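Local coordinates for protein malate dehydrogenase (Entamoeba histolytica, PDB 3I0P) that probably catalyses the NAD-dependent interconversion of malate and oxaloacetate, working as a homodimer that binds its cofactor between the two subunits, at residues Phe124-Tyr129 with Cys179-Thr184; Pro159-Asn164 with Lys246-Ser251. One frame throughout, in Å; residues are numbered along the deposited sequence.

Contact 1: Phe124-Tyr129 with Cys179-Thr184; sequences FGIAGY and CFDGAT. With NAD (nicotinamide-adenine-dinucleotide), chain B.
Asp181 points its carboxylate at the first turn of helix 127-136, where OD1 and OD2 each lie 3.1 Å from Gly128 N, and OD1 is 3.4 Å from Ala127 CB. Both oxygens also grip the nicotinamide ribose of NAD: O2D donates to OD1 and O3D donates to OD2, so one carboxylate takes both hydroxyls of the diol. With chi1 at 178° the carboxyl group is trans to the amide nitrogen and reaches out between the helix start and the ribose. Asp181 has the length and the two acceptors this task needs, and Gly128, without a side chain, lets the carboxylate lie directly against the helix backbone.

From the helix side, Ala127 N donates to O2D over 2.9 Å in a nearly straight bond (164°), so this hydroxyl both gives and receives. Gly125 O accepts from the carboxamide N7N at 2.9 Å, and Ile126 lays CG2 against the ribose near O3D. Within segment 179-184, Ala183 N donates to phosphate oxygen O1N at 2.8 Å, while Cys179 O and Asp181 N make weak bonds to O3B of the adenine ribose.

Farther out, Ala167 of strand 166-170 packs on Ala127 and Asp181, and Phe124 stacks with His284 and Tyr130. Lys246 of the second subunit also bonds to the cofactor. This is the non-Rossmann NAD site of the malate/L-lactate dehydrogenase family, built here from a carboxylate and backbone groups; the two hydroxyl donors, with the helix N-terminus nearby, would probably fix the carboxylate's orientation and so the ribose.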
# COMPACT_ATOMS: atom_id res chain seq x y z
N PHE A 124 -2.68 7.47 17.98
CA PHE A 124 -3.96 6.79 17.86
C PHE A 124 -3.87 5.27 18.02
O PHE A 124 -4.79 4.54 17.64
CB PHE A 124 -4.72 7.26 16.59
CG PHE A 124 -4.35 6.55 15.30
CD1 PHE A 124 -5.07 6.81 14.15
CD2 PHE A 124 -3.32 5.61 15.24
CE1 PHE A 124 -4.77 6.17 12.94
CE2 PHE A 124 -3.02 4.95 14.05
CZ PHE A 124 -3.74 5.23 12.89
N GLY A 125 -2.77 4.81 18.60
CA GLY A 125 -2.57 3.40 18.89
C GLY A 125 -2.43 2.58 17.63
O GLY A 125 -1.76 2.99 16.69
N ILE A 126 -3.07 1.42 17.59
CA ILE A 126 -2.94 0.54 16.43
C ILE A 126 -3.79 0.96 15.23
O ILE A 126 -5.00 1.20 15.36
CB ILE A 126 -3.18 -0.95 16.79
CG1 ILE A 126 -4.50 -1.16 17.54
CG2 ILE A 126 -2.01 -1.48 17.57
CD1 ILE A 126 -5.02 -2.58 17.44
N ALA A 127 -3.16 1.06 14.06
CA ALA A 127 -3.90 1.48 12.87
C ALA A 127 -5.02 0.48 12.58
O ALA A 127 -6.13 0.87 12.21
CB ALA A 127 -2.97 1.63 11.67
N GLY A 128 -4.71 -0.80 12.79
CA GLY A 128 -5.63 -1.90 12.54
C GLY A 128 -6.98 -1.75 13.19
O GLY A 128 -7.96 -2.31 12.69
N TYR A 129 -7.06 -1.00 14.29
CA TYR A 129 -8.31 -0.88 15.04
C TYR A 129 -9.39 -0.23 14.20
O TYR A 129 -10.52 -0.69 14.16
CB TYR A 129 -8.10 -0.09 16.34
CG TYR A 129 -9.38 0.14 17.13
CD1 TYR A 129 -9.92 -0.87 17.93
CD2 TYR A 129 -10.07 1.35 17.06
CE1 TYR A 129 -11.10 -0.68 18.65
CE2 TYR A 129 -11.26 1.55 17.77
CZ TYR A 129 -11.76 0.53 18.57
OH TYR A 129 -12.92 0.71 19.29
N CYS A 179 -6.94 -8.50 7.96
CA CYS A 179 -6.50 -7.24 8.51
C CYS A 179 -5.01 -7.09 8.43
O CYS A 179 -4.27 -7.58 9.29
CB CYS A 179 -6.93 -7.08 9.97
SG CYS A 179 -6.63 -5.41 10.58
N PHE A 180 -4.55 -6.40 7.39
CA PHE A 180 -3.16 -5.98 7.38
C PHE A 180 -3.03 -4.73 8.25
O PHE A 180 -3.86 -3.83 8.19
CB PHE A 180 -2.61 -5.73 5.99
CG PHE A 180 -1.21 -5.18 6.01
CD1 PHE A 180 -0.16 -5.96 6.46
CD2 PHE A 180 -0.97 -3.86 5.67
CE1 PHE A 180 1.12 -5.45 6.52
CE2 PHE A 180 0.33 -3.34 5.72
CZ PHE A 180 1.37 -4.13 6.15
N ASP A 181 -1.98 -4.71 9.06
CA ASP A 181 -1.76 -3.61 9.98
C ASP A 181 -0.28 -3.53 10.32
O ASP A 181 0.24 -4.37 11.04
CB ASP A 181 -2.58 -3.80 11.25
CG ASP A 181 -2.35 -2.71 12.27
OD1 ASP A 181 -1.91 -1.60 11.87
OD2 ASP A 181 -2.62 -2.96 13.46
N GLY A 182 0.39 -2.52 9.79
CA GLY A 182 1.83 -2.42 9.99
C GLY A 182 2.48 -1.16 9.47
O GLY A 182 1.91 -0.46 8.61
N ALA A 183 3.67 -0.89 9.99
CA ALA A 183 4.47 0.25 9.58
C ALA A 183 4.92 0.12 8.14
O ALA A 183 5.05 -0.99 7.62
CB ALA A 183 5.66 0.39 10.48
N THR A 184 5.17 1.24 7.48
CA THR A 184 5.75 1.21 6.14
C THR A 184 7.28 1.09 6.20
O THR A 184 7.93 0.85 5.18
CB THR A 184 5.33 2.41 5.31
OG1 THR A 184 5.40 3.59 6.12
CG2 THR A 184 3.90 2.23 4.80
PA NAD B . 4.31 -6.44 11.97
O1A NAD B . 4.10 -7.06 13.33
O2A NAD B . 5.65 -6.57 11.33
O5B NAD B . 3.19 -7.09 11.01
C5B NAD B . 1.81 -7.11 11.42
C4B NAD B . 0.86 -7.44 10.26
O4B NAD B . 1.40 -8.44 9.39
C3B NAD B . -0.46 -8.01 10.74
O3B NAD B . -1.48 -7.63 9.81
C2B NAD B . -0.24 -9.51 10.70
O2B NAD B . -1.47 -10.21 10.54
C1B NAD B . 0.63 -9.65 9.46
N9A NAD B . 1.54 -10.83 9.47
C8A NAD B . 2.53 -11.09 10.32
N7A NAD B . 3.13 -12.24 9.96
C5A NAD B . 2.50 -12.71 8.85
C6A NAD B . 2.66 -13.83 8.03
N6A NAD B . 3.61 -14.75 8.27
N1A NAD B . 1.83 -14.00 6.97
C2A NAD B . 0.86 -13.11 6.70
N3A NAD B . 0.70 -12.03 7.47
C4A NAD B . 1.50 -11.80 8.55
O3 NAD B . 3.84 -4.89 11.96
PN NAD B . 4.54 -3.61 12.68
O1N NAD B . 5.03 -2.69 11.59
O2N NAD B . 5.47 -4.07 13.78
O5D NAD B . 3.31 -2.88 13.41
C5D NAD B . 2.81 -3.34 14.67
C4D NAD B . 1.76 -2.38 15.21
O4D NAD B . 2.34 -1.10 15.48
C3D NAD B . 0.63 -2.14 14.22
O3D NAD B . -0.61 -2.45 14.87
C2D NAD B . 0.74 -0.67 13.82
O2D NAD B . -0.51 0.01 13.61
C1D NAD B . 1.44 -0.08 15.02
N1N NAD B . 2.12 1.17 14.70
C2N NAD B . 1.54 2.33 15.07
C3N NAD B . 2.15 3.55 14.79
C7N NAD B . 1.52 4.85 15.20
O7N NAD B . 2.09 5.90 14.93
N7N NAD B . 0.35 4.84 15.83
C4N NAD B . 3.38 3.56 14.12
C5N NAD B . 3.95 2.34 13.73
C6N NAD B . 3.30 1.15 14.04

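Contact 2: Pro159-Asn164 with Lys246-Ser251; sequences PILGTN and KGYCLS. With NAD (nicotinamide-adenine-dinucleotide), chain C.
Asn164 and Ser251 make the direct hydrogen bond of this contact: ND2 donates to Ser251 O at 3.1 Å, with an N-H...O angle of 169°. The acceptor lies nearly in the plane of the Asn164 amide, but the nitrogen stands 46° above the carbonyl plane of Ser251. ND2 also bonds to Glu255 OE2, one turn on in helix 244-259, while OD1 takes a weak bond from Ala147 N. Asparagine suits this position twice over, because its backbone adopts a positive phi (38°) and its amide can serve helix and loop together.

A water supplies the second polar link. It donates to Gly162 O at 2.6 Å and is hydrogen-bonded to Ser251 OG at 2.7 Å, joining two groups too far apart to bond directly.

Loop 159-164 leads from strand 139-145 toward strand 166-170, and at its start Ile160 and Leu161 both face Val151 in a classic beta bulge. Leu161 points toward the helix, where it meets Tyr248, Ser251 and Glu255.

The apolar pair is Leu161 CD1 with Tyr248 CD1, 3.7 Å apart at the ring edge, the two side chains crossing at about a right angle. Leu161 CD2 makes a van der Waals contact with a polar atom, Ser251 OG, at 3.5 Å.

Tyr248 bridges to the cofactor: CE2, across the ring from CD1, lies 3.5 Å from adenine C2A of NAD (chain C), and OH bonds to Tyr324 O of the second subunit. Cys249 and Lys246 face the same NAD; Lys246 NZ donates to its O1N at 2.8 Å and also bonds Ala183 O, Ser185 O and Ile186 O of the second subunit.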
# COMPACT_ATOMS: atom_id res chain seq x y z
N PRO A 159 16.87 10.62 9.75
CA PRO A 159 15.44 10.35 9.94
C PRO A 159 14.58 11.53 9.48
O PRO A 159 14.82 12.67 9.91
CB PRO A 159 15.32 10.18 11.46
CG PRO A 159 16.49 10.89 12.03
CD PRO A 159 17.59 10.71 11.03
N ILE A 160 13.60 11.26 8.62
CA ILE A 160 12.70 12.29 8.10
C ILE A 160 11.21 11.88 8.08
O ILE A 160 10.31 12.71 8.29
CB ILE A 160 13.16 12.79 6.69
CG1 ILE A 160 12.41 14.06 6.26
CG2 ILE A 160 13.07 11.67 5.65
CD1 ILE A 160 12.64 15.26 7.17
N LEU A 161 10.95 10.60 7.84
CA LEU A 161 9.58 10.09 7.74
C LEU A 161 9.21 9.31 8.99
O LEU A 161 10.05 8.64 9.59
CB LEU A 161 9.46 9.16 6.52
CG LEU A 161 9.21 9.77 5.15
CD1 LEU A 161 9.78 8.87 4.06
CD2 LEU A 161 7.72 9.99 4.95
N GLY A 162 7.94 9.39 9.37
CA GLY A 162 7.43 8.55 10.45
C GLY A 162 7.46 7.09 10.04
O GLY A 162 7.78 6.77 8.89
N THR A 163 7.14 6.20 10.97
CA THR A 163 7.00 4.80 10.65
C THR A 163 5.71 4.59 9.85
O THR A 163 5.49 3.53 9.26
CB THR A 163 7.00 3.94 11.91
OG1 THR A 163 6.19 4.57 12.91
CG2 THR A 163 8.41 3.79 12.45
N ASN A 164 4.86 5.61 9.86
CA ASN A 164 3.73 5.75 8.95
C ASN A 164 3.01 4.44 8.61
O ASN A 164 3.13 3.92 7.50
CB ASN A 164 4.19 6.47 7.68
CG ASN A 164 4.55 7.92 7.95
OD1 ASN A 164 4.59 8.35 9.10
ND2 ASN A 164 4.80 8.68 6.88
N LYS A 246 10.23 1.26 -2.79
CA LYS A 246 8.81 0.96 -2.65
C LYS A 246 8.28 1.30 -1.25
O LYS A 246 7.37 2.12 -1.12
CB LYS A 246 8.51 -0.48 -3.09
CG LYS A 246 8.86 -0.73 -4.56
CD LYS A 246 8.63 -2.15 -4.98
CE LYS A 246 8.79 -2.28 -6.49
NZ LYS A 246 8.21 -3.54 -7.02
N GLY A 247 8.86 0.72 -0.21
CA GLY A 247 8.46 1.04 1.17
C GLY A 247 8.54 2.54 1.41
O GLY A 247 7.64 3.14 2.01
N TYR A 248 9.63 3.15 0.93
CA TYR A 248 9.83 4.59 1.02
C TYR A 248 8.68 5.38 0.35
O TYR A 248 8.10 6.27 0.97
CB TYR A 248 11.20 4.95 0.44
CG TYR A 248 11.43 6.39 0.05
CD1 TYR A 248 11.04 7.45 0.90
CD2 TYR A 248 12.06 6.70 -1.15
CE1 TYR A 248 11.26 8.78 0.53
CE2 TYR A 248 12.30 8.03 -1.52
CZ TYR A 248 11.90 9.06 -0.68
OH TYR A 248 12.12 10.36 -1.05
N CYS A 249 8.33 5.03 -0.89
CA CYS A 249 7.19 5.66 -1.56
C CYS A 249 5.87 5.44 -0.84
O CYS A 249 5.04 6.35 -0.78
CB CYS A 249 7.09 5.21 -3.02
SG CYS A 249 8.44 5.85 -4.03
N LEU A 250 5.69 4.24 -0.30
CA LEU A 250 4.47 3.91 0.44
C LEU A 250 4.36 4.72 1.74
O LEU A 250 3.29 5.23 2.07
CB LEU A 250 4.36 2.40 0.71
CG LEU A 250 4.14 1.48 -0.52
CD1 LEU A 250 4.29 -0.01 -0.16
CD2 LEU A 250 2.81 1.74 -1.24
N SER A 251 5.48 4.83 2.45
CA SER A 251 5.64 5.72 3.60
C SER A 251 5.19 7.15 3.25
O SER A 251 4.38 7.75 3.97
CB SER A 251 7.10 5.71 4.08
OG SER A 251 7.30 6.49 5.24
PA NAD C . 10.28 -0.40 -9.87
O1A NAD C . 10.93 0.01 -11.17
O2A NAD C . 11.05 -1.26 -8.93
O5B NAD C . 9.87 0.97 -9.13
C5B NAD C . 9.13 1.98 -9.85
C4B NAD C . 8.53 3.04 -8.91
O4B NAD C . 9.41 3.37 -7.84
C3B NAD C . 8.26 4.35 -9.62
O3B NAD C . 7.13 4.98 -9.00
C2B NAD C . 9.52 5.16 -9.36
O2B NAD C . 9.26 6.56 -9.42
C1B NAD C . 9.87 4.72 -7.96
N9A NAD C . 11.32 4.80 -7.62
C8A NAD C . 12.32 4.12 -8.19
N7A NAD C . 13.48 4.45 -7.57
C5A NAD C . 13.19 5.35 -6.60
C6A NAD C . 13.94 6.04 -5.64
N6A NAD C . 15.28 5.89 -5.56
N1A NAD C . 13.32 6.89 -4.79
C2A NAD C . 11.99 7.08 -4.85
N3A NAD C . 11.25 6.42 -5.75
C4A NAD C . 11.82 5.56 -6.63
O3 NAD C . 8.81 -1.05 -10.14
PN NAD C . 8.44 -2.48 -10.82
O1N NAD C . 7.80 -3.33 -9.75
O2N NAD C . 9.61 -3.01 -11.61
O5D NAD C . 7.31 -2.10 -11.88
C5D NAD C . 7.64 -1.56 -13.16
C4D NAD C . 6.40 -1.44 -14.04
O4D NAD C . 5.85 -2.74 -14.30
C3D NAD C . 5.29 -0.63 -13.37
O3D NAD C . 4.93 0.43 -14.25
C2D NAD C . 4.16 -1.63 -13.12
O2D NAD C . 2.83 -1.10 -13.27
C1D NAD C . 4.42 -2.67 -14.18
N1N NAD C . 3.82 -3.96 -13.85
C2N NAD C . 2.67 -4.30 -14.47
C3N NAD C . 2.05 -5.52 -14.19
C7N NAD C . 0.78 -5.93 -14.87
O7N NAD C . 0.27 -7.01 -14.59
N7N NAD C . 0.22 -5.10 -15.75
C4N NAD C . 2.64 -6.38 -13.25
C5N NAD C . 3.83 -5.99 -12.61
C6N NAD C . 4.40 -4.76 -12.94
O HOH W 1 7.84 4.71 7.23

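In the fold
The centres of contacts 1 and 2 lie about 15 Å apart, yet the end of segment 179-184 joins them through two probable hydrogen bonds. In the backbone, Thr184 N is 2.9 Å from Thr163 O. From the side chain, Thr184 OG1 is 2.7 Å from Asn164 O and also packs on Ser251 CA at 3.3 Å. Their relation to NAD is reciprocal across the dimer. The cofactor held by Asp181 in contact 1 is also bonded by Lys246 of the second subunit, and the cofactor reached by Lys246 in contact 2 is held by Asp181 of that subunit. Each site therefore combines the contact 1 chemistry of one chain with the helix 244-259 of the other.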